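Peptidoglycan glycosyltransferase (Atopobium parvulum, PDB 4OVD) belongs to the penicillin-binding proteins of bacteria, with a dimerisation domain and a penicillin-binding transpeptidase domain. Local coordinates at residues F166-A169 against D170-A174; L235-A238 against V239-E243; V394-L397 against D398-E401. All blocks are in the same frame, centred on the assembly; numbering follows the deposited sequence.

Contact 1. Residues F166-A169 against D170-A174; sequences FVNA and DNEGA
Val167 and Gly173 face each other as an antiparallel non-hydrogen-bonded pair, their CA atoms 4.3 Å apart, while the chain reverses through a type I turn from Asn168 to Asn171. Two backbone bonds flank this pair: Ala174 N donates to Phe166 O at 2.7 Å, and Asn168 N donates to Glu172 O. The bond that closes the turn, from Asn171 N to Asn168 O, is short but badly angled and therefore weak. Val167 CA also approaches Glu172 O at 3.3 Å, a CA-H...O contact that adds to the pairing.

Asn168 uses its side chain to brace the reversal. Its CG is tucked between the backbone N and the carbonyl carbon (chi1 65°), which folds the amide back across the mouth of the turn. Asn168 OD1 then receives Glu172 N at 2.9 Å in an almost straight bond, although the donor stands well above the amide plane. This bond fastens the far limb of the turn to a side chain of the near one. At the open end, the methyl CB of Ala174 rests over one face of the Phe166 ring, 3.8 Å from its centroid, and lies closest to Phe166 CZ at 3.5 Å: a CH-pi contact displaced from the ring centre toward the rim. Val167 reaches the turn from another side, its CG1 touching Asn171 C at 3.5 Å.

Gly173 N is held by Asn182 OD1 and Phe166 N by Ser175 OG, which ties the base of the reversal to the chain that follows. With Asn171, the last residue of the turn, in the left-handed helical region, the arrangement is that of a tight 3:5 hairpin, a type I turn with a G1 beta bulge.

Contact 2. Residues L235-A238 against V239-E243; sequences LTAA and VKDFE
The Phe242 ring meets Ala238 one helical turn earlier through its CD2 corner, which lies 4.1 Å from Ala238 CB and 3.2 Å from Ala238 O, the oxygen approaching obliquely. Over the centre of one ring face sits CB of the adjacent Asp241. With CG anti to the carbonyl carbon (chi1 -55°), the ring swings back alongside the preceding turn. The other flat group, the Asp241 carboxylate, lies against Ala237 O at 3.2 Å from Asp241 OD2; both are acceptors, so the approach is no bond and is probably mildly unfavourable electrostatically.

Leu235 and Val239 make the second apolar pair along the helix. Branch CD1 of Leu235 comes within 4.0 Å of Val239 CG2, the two side chains lying aslant. Beneath these groups run four successive i to i+4 bonds, from Val239 N to Leu235 O at 3.0 Å through Phe242 N to Ala238 O at 2.8 Å. The first three are close to straight and the last a little bent, so the helix stays regular up to its last turn. Glu243 then turns to positive phi, and its N bonds back to Lys240 O at 3.3 Å, while its carboxylate OE1 pairs with Lys245.

The apolar side of the helix leans on the sheet: Leu235 and Val239 touch Tyr266, and Ala238, Val239 and Phe242 touch Leu531. Val545 of helix 542-556 meets Ala238 and Phe242. The helix ends in a Schellman motif, and it packs with the C-terminal helix on the five-stranded antiparallel sheet characteristic of the penicillin-binding fold.

Contact 3. Residues V394-L397 against D398-E401; sequences VRSL and DQYE
Ser396 and Gln399 form the tight part of the contact, bonded to each other twice. Ser396 N donates to Gln399 OE1 at 2.9 Å, nearly straight and on a lone pair of the amide, and Gln399 N returns a bond to Ser396 O. With CG of Gln399 anti to the carbonyl carbon (chi1 -60°) and the chain extended beyond it, the amide oxygen reaches back to Ser396 N. Ser396 OG adds a 2.7 Å bond to Asp398 OD1, met nearly along its C-O axis. Tyr400 N donates to Leu397 O, and the Tyr400 ring packs against the same turn: Ser396 O lies at its edge, 3.1 Å from Tyr400 CD1, as does Arg395 O, while Leu397 CD1 stands over one face, 4.3 Å from Tyr400 CD2.

The contacts of Arg395 are looser. Its guanidinium reaches Gln399 O with its edge through NH1, but the bond is bent to 129° and weak. Arg395 NH1 also lies 3.5 Å from Glu401 OE1 in a long salt bridge, and the guanidinium and carboxylate planes are inclined 46° to each other rather than paired flat. Two waters bridge the segments: one donates to Val394 O and Gln399 OE1, and another links Arg395 O and Tyr400 OH.

This short 3-10 turn lies at the surface, between helices 366-375 and 404-408. Tyr400 touches Asp366, Phe369 and Ala370 of the first helix and Met408 of the second, and Leu397 also rests on Ala370. Arg395 touches Thr404, whose OG1 accepts a bond from Glu401 N that joins the end of the turn to the start of helix 404-408.

How the contacts relate
Contacts 1 and 3 are surface turns, whereas contact 2 is partly buried, with its apolar side against a sheet. None touch, and no helix or strand is common to any two. Contact 1 belongs to the dimerisation domain and contact 3 to the transpeptidase domain, with nearest atoms about 26 Å apart; the nearest atoms of contact 2 lie about 18 Å from contact 1 and about 24 Å from contact 3. Chemistry follows place. In the two turns, side-chain amides accept backbone N-H groups and supplement the turn bonds; contact 3 adds charges and water. In contact 2 backbone bonds between successive turns do most of the polar work, and the side chains that meet are chiefly apolar.

Contact 1. Residues F166-A169 against D170-A174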
loop_
_atom_site.group_PDB
_atom_site.type_symbol
_atom_site.label_atom_id
_atom_site.label_comp_id
_atom_site.label_asym_id
_atom_site.label_seq_id
_atom_site.Cartn_x
_atom_site.Cartn_y
_atom_site.Cartn_z
ATOM N N PHE A 166 0.946 -12.941 -16.635
ATOM C CA PHE A 166 0.655 -13.914 -17.700
ATOM C C PHE A 166 1.932 -14.482 -18.153
ATOM O O PHE A 166 3.022 -13.950 -17.850
ATOM C CB PHE A 166 -0.202 -13.334 -18.836
ATOM C CG PHE A 166 0.543 -12.438 -19.782
ATOM C CD1 PHE A 166 0.841 -11.146 -19.446
ATOM C CD2 PHE A 166 0.898 -12.901 -21.050
ATOM C CE1 PHE A 166 1.551 -10.335 -20.335
ATOM C CE2 PHE A 166 1.579 -12.097 -21.944
ATOM C CZ PHE A 166 1.904 -10.816 -21.580
ATOM N N VAL A 167 1.811 -15.597 -18.838
ATOM C CA VAL A 167 2.937 -16.331 -19.395
ATOM C C VAL A 167 2.755 -16.207 -20.897
ATOM O O VAL A 167 1.642 -16.382 -21.407
ATOM C CB VAL A 167 2.885 -17.811 -18.889
ATOM C CG1 VAL A 167 3.930 -18.694 -19.551
ATOM C CG2 VAL A 167 3.064 -17.852 -17.373
ATOM N N ASN A 168 3.805 -15.836 -21.620
ATOM C CA ASN A 168 3.670 -15.767 -23.078
ATOM C C ASN A 168 3.838 -17.116 -23.766
ATOM O O ASN A 168 4.060 -18.132 -23.115
ATOM C CB ASN A 168 4.645 -14.762 -23.647
ATOM C CG ASN A 168 6.085 -15.165 -23.455
ATOM O OD1 ASN A 168 6.428 -16.340 -23.332
ATOM N ND2 ASN A 168 6.940 -14.187 -23.461
ATOM N N ALA A 169 3.726 -17.097 -25.105
ATOM C CA ALA A 169 3.854 -18.272 -26.000
ATOM C C ALA A 169 5.155 -19.039 -25.839
ATOM O O ALA A 169 5.187 -20.237 -26.049
ATOM C CB ALA A 169 3.686 -17.840 -27.453
ATOM N N ASP A 170 6.238 -18.352 -25.528
ATOM C CA ASP A 170 7.498 -19.037 -25.235
ATOM C C ASP A 170 7.467 -19.559 -23.822
ATOM O O ASP A 170 8.495 -19.925 -23.284
ATOM C CB ASP A 170 8.672 -18.097 -25.318
ATOM C CG ASP A 170 8.898 -17.580 -26.724
ATOM O OD1 ASP A 170 8.279 -18.119 -27.675
ATOM O OD2 ASP A 170 9.703 -16.639 -26.885
ATOM N N ASN A 171 6.298 -19.563 -23.208
ATOM C CA ASN A 171 6.162 -20.016 -21.847
ATOM C C ASN A 171 7.076 -19.266 -20.864
ATOM O O ASN A 171 7.559 -19.869 -19.922
ATOM C CB ASN A 171 6.453 -21.511 -21.809
ATOM C CG ASN A 171 5.641 -22.264 -22.833
ATOM O OD1 ASN A 171 6.187 -22.976 -23.694
ATOM N ND2 ASN A 171 4.331 -22.026 -22.819
ATOM N N GLU A 172 7.349 -17.975 -21.096
ATOM C CA GLU A 172 8.135 -17.202 -20.139
ATOM C C GLU A 172 7.136 -16.318 -19.380
ATOM O O GLU A 172 6.126 -15.918 -19.915
ATOM C CB GLU A 172 9.241 -16.393 -20.796
ATOM C CG GLU A 172 8.765 -15.162 -21.530
ATOM C CD GLU A 172 9.804 -14.527 -22.472
ATOM O OE1 GLU A 172 10.198 -13.383 -22.180
ATOM O OE2 GLU A 172 10.238 -15.180 -23.461
ATOM N N GLY A 173 7.392 -16.081 -18.105
ATOM C CA GLY A 173 6.523 -15.244 -17.317
ATOM C C GLY A 173 6.728 -13.857 -17.850
ATOM O O GLY A 173 7.860 -13.375 -17.925
ATOM N N ALA A 174 5.641 -13.170 -18.139
ATOM C CA ALA A 174 5.712 -11.853 -18.746
ATOM C C ALA A 174 5.302 -10.689 -17.867
ATOM O O ALA A 174 5.617 -9.554 -18.202
ATOM C CB ALA A 174 4.923 -11.829 -20.040
#

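Contact 2. Residues L235-A238 against V239-E243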
loop_
_atom_site.group_PDB
_atom_site.type_symbol
_atom_site.label_atom_id
_atom_site.label_comp_id
_atom_site.label_asym_id
_atom_site.label_seq_id
_atom_site.Cartn_x
_atom_site.Cartn_y
_atom_site.Cartn_z
ATOM N N LEU A 235 -13.434 -2.368 -5.842
ATOM C CA LEU A 235 -12.657 -1.273 -6.394
ATOM C C LEU A 235 -13.320 -0.832 -7.716
ATOM O O LEU A 235 -13.521 0.346 -7.957
ATOM C CB LEU A 235 -11.205 -1.706 -6.594
ATOM C CG LEU A 235 -10.363 -0.698 -7.369
ATOM C CD1 LEU A 235 -10.358 0.652 -6.692
ATOM C CD2 LEU A 235 -8.962 -1.189 -7.554
ATOM N N THR A 236 -13.717 -1.768 -8.559
ATOM C CA THR A 236 -14.367 -1.361 -9.845
ATOM C C THR A 236 -15.618 -0.516 -9.606
ATOM O O THR A 236 -15.782 0.567 -10.215
ATOM C CB THR A 236 -14.694 -2.584 -10.724
ATOM O OG1 THR A 236 -13.496 -3.333 -10.941
ATOM C CG2 THR A 236 -15.315 -2.186 -12.057
ATOM N N ALA A 237 -16.453 -0.955 -8.660
ATOM C CA ALA A 237 -17.706 -0.213 -8.328
ATOM C C ALA A 237 -17.408 1.161 -7.746
ATOM O O ALA A 237 -18.121 2.130 -8.037
ATOM C CB ALA A 237 -18.639 -1.019 -7.392
ATOM N N ALA A 238 -16.346 1.252 -6.947
ATOM C CA ALA A 238 -15.992 2.524 -6.343
ATOM C C ALA A 238 -15.528 3.531 -7.378
ATOM O O ALA A 238 -15.853 4.713 -7.294
ATOM C CB ALA A 238 -14.885 2.311 -5.326
ATOM N N VAL A 239 -14.644 3.074 -8.268
ATOM C CA VAL A 239 -14.146 3.912 -9.336
ATOM C C VAL A 239 -15.314 4.494 -10.087
ATOM O O VAL A 239 -15.349 5.688 -10.341
ATOM C CB VAL A 239 -13.168 3.121 -10.245
ATOM C CG1 VAL A 239 -13.072 3.712 -11.664
ATOM C CG2 VAL A 239 -11.809 3.080 -9.542
ATOM N N LYS A 240 -16.287 3.654 -10.395
ATOM C CA LYS A 240 -17.512 4.094 -11.066
ATOM C C LYS A 240 -18.316 5.102 -10.203
ATOM O O LYS A 240 -18.564 6.246 -10.633
ATOM C CB LYS A 240 -18.366 2.864 -11.431
ATOM C CG LYS A 240 -19.696 3.158 -12.099
ATOM C CD LYS A 240 -20.539 1.906 -12.378
ATOM C CE LYS A 240 -21.989 2.316 -12.637
ATOM N NZ LYS A 240 -22.864 1.194 -13.093
ATOM N N ASP A 241 -18.670 4.728 -8.974
ATOM C CA ASP A 241 -19.487 5.595 -8.081
ATOM C C ASP A 241 -18.884 6.917 -7.728
ATOM O O ASP A 241 -19.611 7.885 -7.585
ATOM C CB ASP A 241 -19.817 4.924 -6.727
ATOM C CG ASP A 241 -20.535 3.573 -6.869
ATOM O OD1 ASP A 241 -21.177 3.299 -7.907
ATOM O OD2 ASP A 241 -20.423 2.757 -5.918
ATOM N N PHE A 242 -17.562 6.967 -7.550
ATOM C CA PHE A 242 -16.895 8.215 -7.144
ATOM C C PHE A 242 -16.180 8.926 -8.293
ATOM O O PHE A 242 -15.485 9.944 -8.093
ATOM C CB PHE A 242 -16.007 7.928 -5.923
ATOM C CG PHE A 242 -16.768 7.295 -4.780
ATOM C CD1 PHE A 242 -17.712 8.035 -4.064
ATOM C CD2 PHE A 242 -16.543 5.989 -4.411
ATOM C CE1 PHE A 242 -18.421 7.461 -3.013
ATOM C CE2 PHE A 242 -17.242 5.411 -3.360
ATOM C CZ PHE A 242 -18.188 6.133 -2.668
ATOM N N GLU A 243 -16.378 8.420 -9.518
ATOM C CA GLU A 243 -15.851 9.088 -10.694
ATOM C C GLU A 243 -14.323 9.279 -10.551
ATOM O O GLU A 243 -13.826 10.382 -10.614
ATOM C CB GLU A 243 -16.578 10.455 -10.820
ATOM C CG GLU A 243 -18.067 10.411 -11.178
ATOM C CD GLU A 243 -18.375 10.702 -12.658
ATOM O OE1 GLU A 243 -17.939 11.770 -13.175
ATOM O OE2 GLU A 243 -19.127 9.923 -13.295
#

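Contact 3. Residues V394-L397 against D398-E401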
loop_
_atom_site.group_PDB
_atom_site.type_symbol
_atom_site.label_atom_id
_atom_site.label_comp_id
_atom_site.label_asym_id
_atom_site.label_seq_id
_atom_site.Cartn_x
_atom_site.Cartn_y
_atom_site.Cartn_z
ATOM N N VAL A 394 12.174 11.545 -3.324
ATOM C CA VAL A 394 12.154 12.106 -1.968
ATOM C C VAL A 394 13.512 12.770 -1.760
ATOM O O VAL A 394 14.569 12.140 -1.954
ATOM C CB VAL A 394 11.971 10.956 -0.955
ATOM C CG1 VAL A 394 11.914 11.490 0.470
ATOM C CG2 VAL A 394 10.717 10.112 -1.270
ATOM N N ARG A 395 13.484 14.044 -1.414
ATOM C CA ARG A 395 14.696 14.786 -1.199
ATOM C C ARG A 395 15.415 14.270 0.029
ATOM O O ARG A 395 14.770 13.947 1.005
ATOM C CB ARG A 395 14.394 16.261 -0.948
ATOM C CG ARG A 395 14.081 17.040 -2.190
ATOM C CD ARG A 395 13.548 18.394 -1.819
ATOM N NE ARG A 395 13.185 19.125 -3.020
ATOM C CZ ARG A 395 13.755 20.245 -3.421
ATOM N NH1 ARG A 395 14.667 20.845 -2.669
ATOM N NH2 ARG A 395 13.349 20.814 -4.551
ATOM N N SER A 396 16.741 14.156 -0.034
ATOM C CA SER A 396 17.529 13.789 1.152
ATOM C C SER A 396 17.746 15.094 1.965
ATOM O O SER A 396 17.486 16.207 1.481
ATOM C CB SER A 396 18.861 13.215 0.759
ATOM O OG SER A 396 19.499 14.203 -0.033
ATOM N N LEU A 397 18.127 14.959 3.220
ATOM C CA LEU A 397 18.301 16.115 4.111
ATOM C C LEU A 397 19.142 17.218 3.489
ATOM O O LEU A 397 18.715 18.371 3.492
ATOM C CB LEU A 397 18.962 15.704 5.415
ATOM C CG LEU A 397 19.288 16.873 6.347
ATOM C CD1 LEU A 397 18.003 17.614 6.694
ATOM C CD2 LEU A 397 20.024 16.374 7.587
ATOM N N ASP A 398 20.288 16.862 2.897
ATOM C CA ASP A 398 21.165 17.886 2.314
ATOM C C ASP A 398 20.557 18.576 1.103
ATOM O O ASP A 398 21.075 19.573 0.669
ATOM C CB ASP A 398 22.599 17.378 2.016
ATOM C CG ASP A 398 22.641 16.331 0.922
ATOM O OD1 ASP A 398 21.639 15.612 0.754
ATOM O OD2 ASP A 398 23.687 16.208 0.238
ATOM N N GLN A 399 19.460 18.061 0.559
ATOM C CA GLN A 399 18.811 18.723 -0.566
ATOM C C GLN A 399 17.619 19.573 -0.078
ATOM O O GLN A 399 16.980 20.263 -0.874
ATOM C CB GLN A 399 18.286 17.697 -1.569
ATOM C CG GLN A 399 19.275 16.756 -2.229
ATOM C CD GLN A 399 18.534 15.727 -3.122
ATOM O OE1 GLN A 399 17.831 14.848 -2.627
ATOM N NE2 GLN A 399 18.729 15.816 -4.440
ATOM N N TYR A 400 17.312 19.557 1.219
ATOM C CA TYR A 400 16.170 20.330 1.698
ATOM C C TYR A 400 16.419 21.796 1.479
ATOM O O TYR A 400 17.531 22.297 1.566
ATOM C CB TYR A 400 15.879 20.127 3.205
ATOM C CG TYR A 400 15.096 18.882 3.628
ATOM C CD1 TYR A 400 15.249 17.677 2.982
ATOM C CD2 TYR A 400 14.327 18.891 4.800
ATOM C CE1 TYR A 400 14.587 16.524 3.407
ATOM C CE2 TYR A 400 13.637 17.749 5.217
ATOM C CZ TYR A 400 13.789 16.557 4.530
ATOM O OH TYR A 400 13.177 15.407 4.970
ATOM N N GLU A 401 15.350 22.492 1.214
ATOM C CA GLU A 401 15.441 23.894 1.075
ATOM C C GLU A 401 14.478 24.463 2.088
ATOM O O GLU A 401 13.896 23.726 2.917
ATOM C CB GLU A 401 15.190 24.299 -0.371
ATOM C CG GLU A 401 13.928 23.720 -0.975
ATOM C CD GLU A 401 13.836 23.983 -2.466
ATOM O OE1 GLU A 401 14.898 24.266 -3.089
ATOM O OE2 GLU A 401 12.706 23.864 -3.004
HETATM O O HOH W 1 17.334 11.647 -2.618
HETATM O O HOH W 2 13.692 13.411 3.596
#